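Local coordinates for putative PII-like nitrogen regulatory protein (Shewanella baltica, PDB 3CE8) that is of unknown function but forms a trimer and is probably a PII-like nitrogen regulatory protein, at residues Gln24-Ile29 with Cys106-Met111; Asp37-Leu42 with Cys79-Met84. All coordinates share one frame; numbering follows the deposited sequence. Where two conformers were deposited one is given.

Interaction 1 of 2, residues Gln24-Ile29 with Cys106-Met111; sequences QLLVLI and CRYWIM
Val27 and Trp109 form a hydrogen-bonded pair between antiparallel strands 24-29 and 106-111. Val27 N gives a nearly straight bond to Trp109 O (2.7 Å), and Trp109 N returns one to Val27 O (2.8 Å). Leu25 and Met111 exchange two more backbone bonds, and Ile29 N reaches Arg107 O, whereas the return bond from Arg107 N to Ile29 O is weak. The Trp109 indole lies across Val27 and Ile29 of the facing strand: with chi1 at 60°, CG sits between backbone N and carbonyl carbon, and the ring folds over Val27. Val27 CB makes a CH-pi contact 3.8 Å from the centroid of the five-membered ring of Trp109, while Val27 CG1 touches Trp109 CZ2 at 3.5 Å. Farther along the indole, Ile29 CG1 packs on Trp109 CH2 at 3.7 Å. On the other face of the sheet, Leu26 CD1 meets Tyr108 CD2 at 3.6 Å, and Ile110 CG2 lies 3.5 Å from Gln24 CD. Gln24 NE2 is hydrogen-bonded to Gln90 and His85, and Tyr108 OH to Gln115 of the second subunit, whose strand extends the sheet beyond 106-112. Backbone bonds thus set the register and side chains pack on both faces, leaving buried Trp109 NE1 without a polar partner.

Interaction 2 of 2, residues Asp37-Leu42 with Cys79-Met84; sequences DIVDTL and CKFEIM. With EDO (1,2-ethanediol), chain E; EDO (1,2-ethanediol), chain D.
Ile38 and Phe81 meet where a helix packs on the antiparallel sheet of a ferredoxin-like alpha/beta sandwich, the fold of PII-like proteins. Segments 37-42 and 79-84 run 10° apart, with their axes 11.2 Å from each other. The phenyl ring of Phe81 rises from the strand with CG anti to its carbonyl carbon (chi1 -74°), which swings the ring toward the helix, where one face and one edge are met. Ile38 CG2 sits over the middle of that face in a CH-pi contact, 3.8 Å from the centroid of the Phe81 ring and 13° off its normal. Val39 comes at the edge instead, its CG2 lying in the ring plane 3.7 Å from Phe81 CE2. A turn later, Leu42 CD1 approaches Phe81 CD2 obliquely at 3.9 Å. Three aliphatic side chains of one helix therefore hem the ring, and Leu53 of strand 50-60 also packs on it. Leu97 of helix 90-100 touches both Ile38 and Leu42, joining the two helices over the sheet. Thr41 OG1 and N are both hydrogen-bonded to Asp37 O, from opposite faces of its plane. Farther along the strand, Leu42 and Ile83 point at each other tip to tip, with Leu42 CD2 and Ile83 CD1 3.8 Å apart.

Overall arrangement
From the N terminus, strand 23-31 enters the sheet and leads directly into helix 35-42. Strands 50-60 and 74-86 follow, and the latter closes the shorter loop through interaction 2. After helix 90-100, strand 106-112 returns beside strand 23-31, so interaction 1 closes the longer loop with interaction 2 nested inside it. Their centres are about 10 Å apart. Strands 23-31 and 74-86 are neighbours, joined by the probable hydrogen bonds Leu26 O to Ile83 N and Leu28 O to Phe81 N. Interaction 1 joins strand 23-31 to strand 106-112, the outermost strand on that side within the chain, interaction 2 fastens a helix to the sheet, and both touch the third subunit.

Interaction 1 of 2, residues Gln24-Ile29 with Cys106-Met111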
loop_
_atom_site.group_PDB
_atom_site.type_symbol
_atom_site.label_atom_id
_atom_site.label_comp_id
_atom_site.label_asym_id
_atom_site.label_seq_id
_atom_site.Cartn_x
_atom_site.Cartn_y
_atom_site.Cartn_z
ATOM N N GLN A 24 -12.978 4.501 0.504
ATOM C CA GLN A 24 -11.726 4.690 1.209
ATOM C C GLN A 24 -11.153 3.321 1.559
ATOM O O GLN A 24 -11.867 2.333 1.568
ATOM C CB GLN A 24 -11.935 5.594 2.422
ATOM C CG GLN A 24 -12.963 5.085 3.379
ATOM C CD GLN A 24 -13.169 6.010 4.566
ATOM O OE1 GLN A 24 -13.015 7.237 4.443
ATOM N NE2 GLN A 24 -13.538 5.416 5.737
ATOM N N LEU A 25 -9.855 3.282 1.788
ATOM C CA LEU A 25 -9.153 2.032 2.052
ATOM C C LEU A 25 -8.781 1.840 3.517
ATOM O O LEU A 25 -8.095 2.652 4.079
ATOM C CB LEU A 25 -7.872 2.001 1.189
ATOM C CG LEU A 25 -7.093 0.694 1.115
ATOM C CD1 LEU A 25 -7.946 -0.318 0.353
ATOM C CD2 LEU A 25 -5.681 0.891 0.485
ATOM N N LEU A 26 -9.267 0.785 4.138
ATOM C CA LEU A 26 -8.829 0.459 5.498
ATOM C C LEU A 26 -7.662 -0.476 5.414
ATOM O O LEU A 26 -7.716 -1.485 4.722
ATOM C CB LEU A 26 -9.926 -0.229 6.318
ATOM C CG LEU A 26 -9.524 -0.775 7.691
ATOM C CD1 LEU A 26 -9.167 0.325 8.688
ATOM C CD2 LEU A 26 -10.712 -1.555 8.176
ATOM N N VAL A 27 -6.579 -0.075 6.057
ATOM C CA VAL A 27 -5.375 -0.919 6.162
ATOM C C VAL A 27 -5.241 -1.274 7.621
ATOM O O VAL A 27 -5.271 -0.418 8.518
ATOM C CB VAL A 27 -4.077 -0.245 5.697
ATOM C CG1 VAL A 27 -2.907 -1.209 5.926
ATOM C CG2 VAL A 27 -4.202 0.173 4.229
ATOM N N LEU A 28 -5.113 -2.570 7.828
ATOM C CA LEU A 28 -5.120 -3.190 9.169
ATOM C C LEU A 28 -3.972 -4.176 9.314
ATOM O O LEU A 28 -3.818 -5.070 8.490
ATOM C CB LEU A 28 -6.479 -3.896 9.336
ATOM C CG LEU A 28 -6.734 -4.765 10.558
ATOM C CD1 LEU A 28 -6.795 -3.946 11.848
ATOM C CD2 LEU A 28 -8.034 -5.504 10.317
ATOM N N ILE A 29 -3.140 -3.956 10.330
ATOM C CA ILE A 29 -1.978 -4.817 10.606
ATOM C C ILE A 29 -2.353 -5.714 11.770
ATOM O O ILE A 29 -2.286 -5.318 12.929
ATOM C CB ILE A 29 -0.695 -4.004 10.911
ATOM C CG1 ILE A 29 -0.448 -2.985 9.796
ATOM C CG2 ILE A 29 0.503 -4.901 11.064
ATOM C CD1 ILE A 29 -0.548 -3.588 8.423
ATOM N N CYS A 106 -4.764 -4.330 17.061
ATOM C CA CYS A 106 -4.358 -4.165 15.669
ATOM C C CYS A 106 -4.253 -2.741 15.205
ATOM O O CYS A 106 -5.186 -1.965 15.307
ATOM C CB CYS A 106 -5.317 -4.906 14.745
ATOM S SG CYS A 106 -5.132 -6.686 15.073
ATOM N N ARG A 107 -3.088 -2.407 14.688
ATOM C CA ARG A 107 -2.899 -1.088 14.119
ATOM C C ARG A 107 -3.694 -0.959 12.857
ATOM O O ARG A 107 -3.902 -1.922 12.131
ATOM C CB ARG A 107 -1.443 -0.761 13.835
ATOM C CG ARG A 107 -0.822 0.011 14.968
ATOM C CD ARG A 107 0.442 0.739 14.507
ATOM N NE ARG A 107 0.552 2.050 15.139
ATOM C CZ ARG A 107 -0.032 3.139 14.638
ATOM N NH1 ARG A 107 -0.762 3.047 13.513
ATOM N NH2 ARG A 107 0.103 4.306 15.270
ATOM N N TYR A 108 -4.191 0.242 12.627
ATOM C CA TYR A 108 -4.891 0.490 11.377
ATOM C C TYR A 108 -4.785 1.920 10.941
ATOM O O TYR A 108 -4.419 2.811 11.700
ATOM C CB TYR A 108 -6.376 0.143 11.481
ATOM C CG TYR A 108 -7.179 1.209 12.198
ATOM C CD1 TYR A 108 -7.196 1.282 13.565
ATOM C CD2 TYR A 108 -7.904 2.148 11.498
ATOM C CE1 TYR A 108 -7.923 2.271 14.242
ATOM C CE2 TYR A 108 -8.631 3.141 12.155
ATOM C CZ TYR A 108 -8.639 3.200 13.525
ATOM O OH TYR A 108 -9.354 4.180 14.195
ATOM N N TRP A 109 -5.062 2.085 9.666
ATOM C CA TRP A 109 -5.168 3.401 9.059
ATOM C C TRP A 109 -6.094 3.374 7.864
ATOM O O TRP A 109 -6.388 2.339 7.329
ATOM C CB TRP A 109 -3.820 4.069 8.774
ATOM C CG TRP A 109 -2.945 3.345 7.885
ATOM C CD1 TRP A 109 -2.839 3.483 6.533
ATOM C CD2 TRP A 109 -1.984 2.358 8.271
ATOM N NE1 TRP A 109 -1.869 2.604 6.038
ATOM C CE2 TRP A 109 -1.344 1.898 7.082
ATOM C CE3 TRP A 109 -1.613 1.798 9.506
ATOM C CZ2 TRP A 109 -0.364 0.919 7.092
ATOM C CZ3 TRP A 109 -0.622 0.811 9.515
ATOM C CH2 TRP A 109 -0.011 0.387 8.309
ATOM N N ILE A 110 -6.655 4.541 7.570
ATOM C CA ILE A 110 -7.657 4.714 6.506
ATOM C C ILE A 110 -7.143 5.763 5.578
ATOM O O ILE A 110 -6.684 6.828 5.995
ATOM C CB ILE A 110 -9.064 5.148 7.061
ATOM C CG1 ILE A 110 -9.576 4.132 8.118
ATOM C CG2 ILE A 110 -10.036 5.288 5.911
ATOM C CD1 ILE A 110 -10.938 4.418 8.655
HETATM N N MSE A 111 -7.162 5.427 4.302
HETATM C CA MSE A 111 -6.608 6.309 3.278
HETATM C C MSE A 111 -7.636 6.633 2.251
HETATM O O MSE A 111 -8.512 5.830 1.965
HETATM C CB MSE A 111 -5.453 5.627 2.572
HETATM C CG MSE A 111 -4.545 4.959 3.564
HETATM SE SE MSE A 111 -2.966 4.204 2.800
HETATM C CE MSE A 111 -2.119 5.846 2.339
#

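Interaction 2 of 2, residues Asp37-Leu42 with Cys79-Met84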
loop_
_atom_site.group_PDB
_atom_site.type_symbol
_atom_site.label_atom_id
_atom_site.label_comp_id
_atom_site.label_asym_id
_atom_site.label_seq_id
_atom_site.Cartn_x
_atom_site.Cartn_y
_atom_site.Cartn_z
ATOM N N ASP A 37 -10.208 -15.071 11.936
ATOM C CA ASP A 37 -11.360 -14.461 12.609
ATOM C C ASP A 37 -11.693 -13.167 11.884
ATOM O O ASP A 37 -12.857 -12.783 11.753
ATOM C CB ASP A 37 -11.060 -14.196 14.086
ATOM C CG ASP A 37 -10.792 -15.475 14.861
ATOM O OD1 ASP A 37 -11.641 -16.385 14.817
ATOM O OD2 ASP A 37 -9.729 -15.582 15.506
ATOM N N ILE A 38 -10.655 -12.526 11.372
ATOM C CA ILE A 38 -10.848 -11.274 10.667
ATOM C C ILE A 38 -11.477 -11.584 9.311
ATOM O O ILE A 38 -12.375 -10.890 8.840
ATOM C CB ILE A 38 -9.555 -10.466 10.474
ATOM C CG1 ILE A 38 -9.106 -9.832 11.786
ATOM C CG2 ILE A 38 -9.771 -9.323 9.468
ATOM C CD1 ILE A 38 -7.822 -9.022 11.670
ATOM N N VAL A 39 -11.002 -12.644 8.689
ATOM C CA VAL A 39 -11.496 -13.018 7.363
ATOM C C VAL A 39 -12.976 -13.334 7.475
ATOM O O VAL A 39 -13.781 -12.943 6.642
ATOM C CB VAL A 39 -10.695 -14.206 6.784
ATOM C CG1 VAL A 39 -11.455 -14.925 5.632
ATOM C CG2 VAL A 39 -9.336 -13.709 6.351
ATOM N N ASP A 40 -13.314 -13.989 8.568
ATOM C CA ASP A 40 -14.677 -14.426 8.821
ATOM C C ASP A 40 -15.614 -13.265 8.981
ATOM O O ASP A 40 -16.765 -13.302 8.560
ATOM C CB ASP A 40 -14.755 -15.283 10.085
ATOM C CG ASP A 40 -14.195 -16.695 9.879
ATOM O OD1 ASP A 40 -13.949 -17.091 8.720
ATOM O OD2 ASP A 40 -14.014 -17.417 10.879
ATOM N N THR A 41 -15.096 -12.209 9.574
ATOM C CA THR A 41 -15.905 -11.028 9.853
ATOM C C THR A 41 -16.192 -10.299 8.569
ATOM O O THR A 41 -17.321 -9.892 8.300
ATOM C CB THR A 41 -15.182 -10.063 10.778
ATOM O OG1 THR A 41 -15.153 -10.617 12.093
ATOM C CG2 THR A 41 -15.882 -8.711 10.813
ATOM N N LEU A 42 -15.149 -10.206 7.754
ATOM C CA LEU A 42 -15.183 -9.407 6.542
ATOM C C LEU A 42 -16.099 -10.019 5.531
ATOM O O LEU A 42 -16.869 -9.316 4.874
ATOM C CB LEU A 42 -13.777 -9.250 5.940
ATOM C CG LEU A 42 -12.780 -8.476 6.799
ATOM C CD1 LEU A 42 -11.370 -8.603 6.294
ATOM C CD2 LEU A 42 -13.226 -7.003 6.876
ATOM N N CYS A 79 -0.067 -9.947 9.343
ATOM C CA CYS A 79 -0.931 -10.075 8.216
ATOM C C CYS A 79 -1.508 -8.701 7.938
ATOM O O CYS A 79 -2.073 -8.064 8.807
ATOM C CB CYS A 79 -2.017 -11.105 8.531
ATOM S SG CYS A 79 -3.157 -11.421 7.158
ATOM N N LYS A 80 -1.325 -8.243 6.713
ATOM C CA LYS A 80 -1.806 -6.945 6.293
ATOM C C LYS A 80 -2.974 -7.088 5.339
ATOM O O LYS A 80 -2.874 -7.595 4.199
ATOM C CB LYS A 80 -0.678 -6.131 5.655
ATOM C CG LYS A 80 -1.029 -4.725 5.144
ATOM C CD LYS A 80 0.119 -4.221 4.247
ATOM C CE LYS A 80 -0.073 -2.872 3.606
ATOM N NZ LYS A 80 1.021 -2.571 2.617
ATOM N N PHE A 81 -4.079 -6.593 5.873
ATOM C CA PHE A 81 -5.364 -6.557 5.204
ATOM C C PHE A 81 -5.588 -5.186 4.623
ATOM O O PHE A 81 -5.261 -4.173 5.231
ATOM C CB PHE A 81 -6.520 -6.797 6.194
ATOM C CG PHE A 81 -6.664 -8.242 6.677
ATOM C CD1 PHE A 81 -5.979 -8.694 7.792
ATOM C CD2 PHE A 81 -7.530 -9.122 6.036
ATOM C CE1 PHE A 81 -6.136 -9.991 8.225
ATOM C CE2 PHE A 81 -7.670 -10.422 6.463
ATOM C CZ PHE A 81 -6.987 -10.857 7.555
ATOM N N GLU A 82 -6.151 -5.180 3.431
ATOM C CA GLU A 82 -6.587 -3.949 2.779
ATOM C C GLU A 82 -8.023 -4.144 2.343
ATOM O O GLU A 82 -8.351 -5.086 1.605
ATOM C CB GLU A 82 -5.680 -3.572 1.610
ATOM C CG GLU A 82 -4.293 -3.185 2.073
ATOM C CD GLU A 82 -3.431 -2.544 1.005
ATOM O OE1 GLU A 82 -3.822 -2.435 -0.176
ATOM O OE2 GLU A 82 -2.341 -2.108 1.374
ATOM N N ILE A 83 -8.858 -3.246 2.859
ATOM C CA ILE A 83 -10.305 -3.298 2.705
ATOM C C ILE A 83 -10.952 -2.000 2.233
ATOM O O ILE A 83 -11.128 -1.027 2.958
ATOM C CB ILE A 83 -10.950 -3.700 4.051
ATOM C CG1 ILE A 83 -10.236 -4.938 4.605
ATOM C CG2 ILE A 83 -12.479 -3.924 3.930
ATOM C CD1 ILE A 83 -10.197 -4.925 6.075
HETATM N N MSE A 84 -11.282 -2.030 0.963
HETATM C CA MSE A 84 -11.978 -0.939 0.307
HETATM C C MSE A 84 -13.414 -1.015 0.799
HETATM O O MSE A 84 -14.023 -2.093 0.844
HETATM C CB MSE A 84 -11.937 -1.060 -1.223
HETATM C CG MSE A 84 -12.536 0.138 -1.928
HETATM SE SE MSE A 84 -11.329 1.632 -1.828
HETATM C CE MSE A 84 -9.779 0.792 -2.630
HETATM C C1 EDO E . -9.120 -4.019 -1.695
HETATM O O1 EDO E . -8.225 -5.122 -1.518
HETATM C C2 EDO E . -10.377 -4.438 -2.435
HETATM O O2 EDO E . -11.296 -4.430 -1.360
HETATM C C1 EDO D . -20.046 -9.274 10.510
HETATM O O1 EDO D . -19.246 -10.454 10.653
HETATM C C2 EDO D . -21.361 -9.460 9.744
HETATM O O2 EDO D . -22.286 -8.468 10.179
#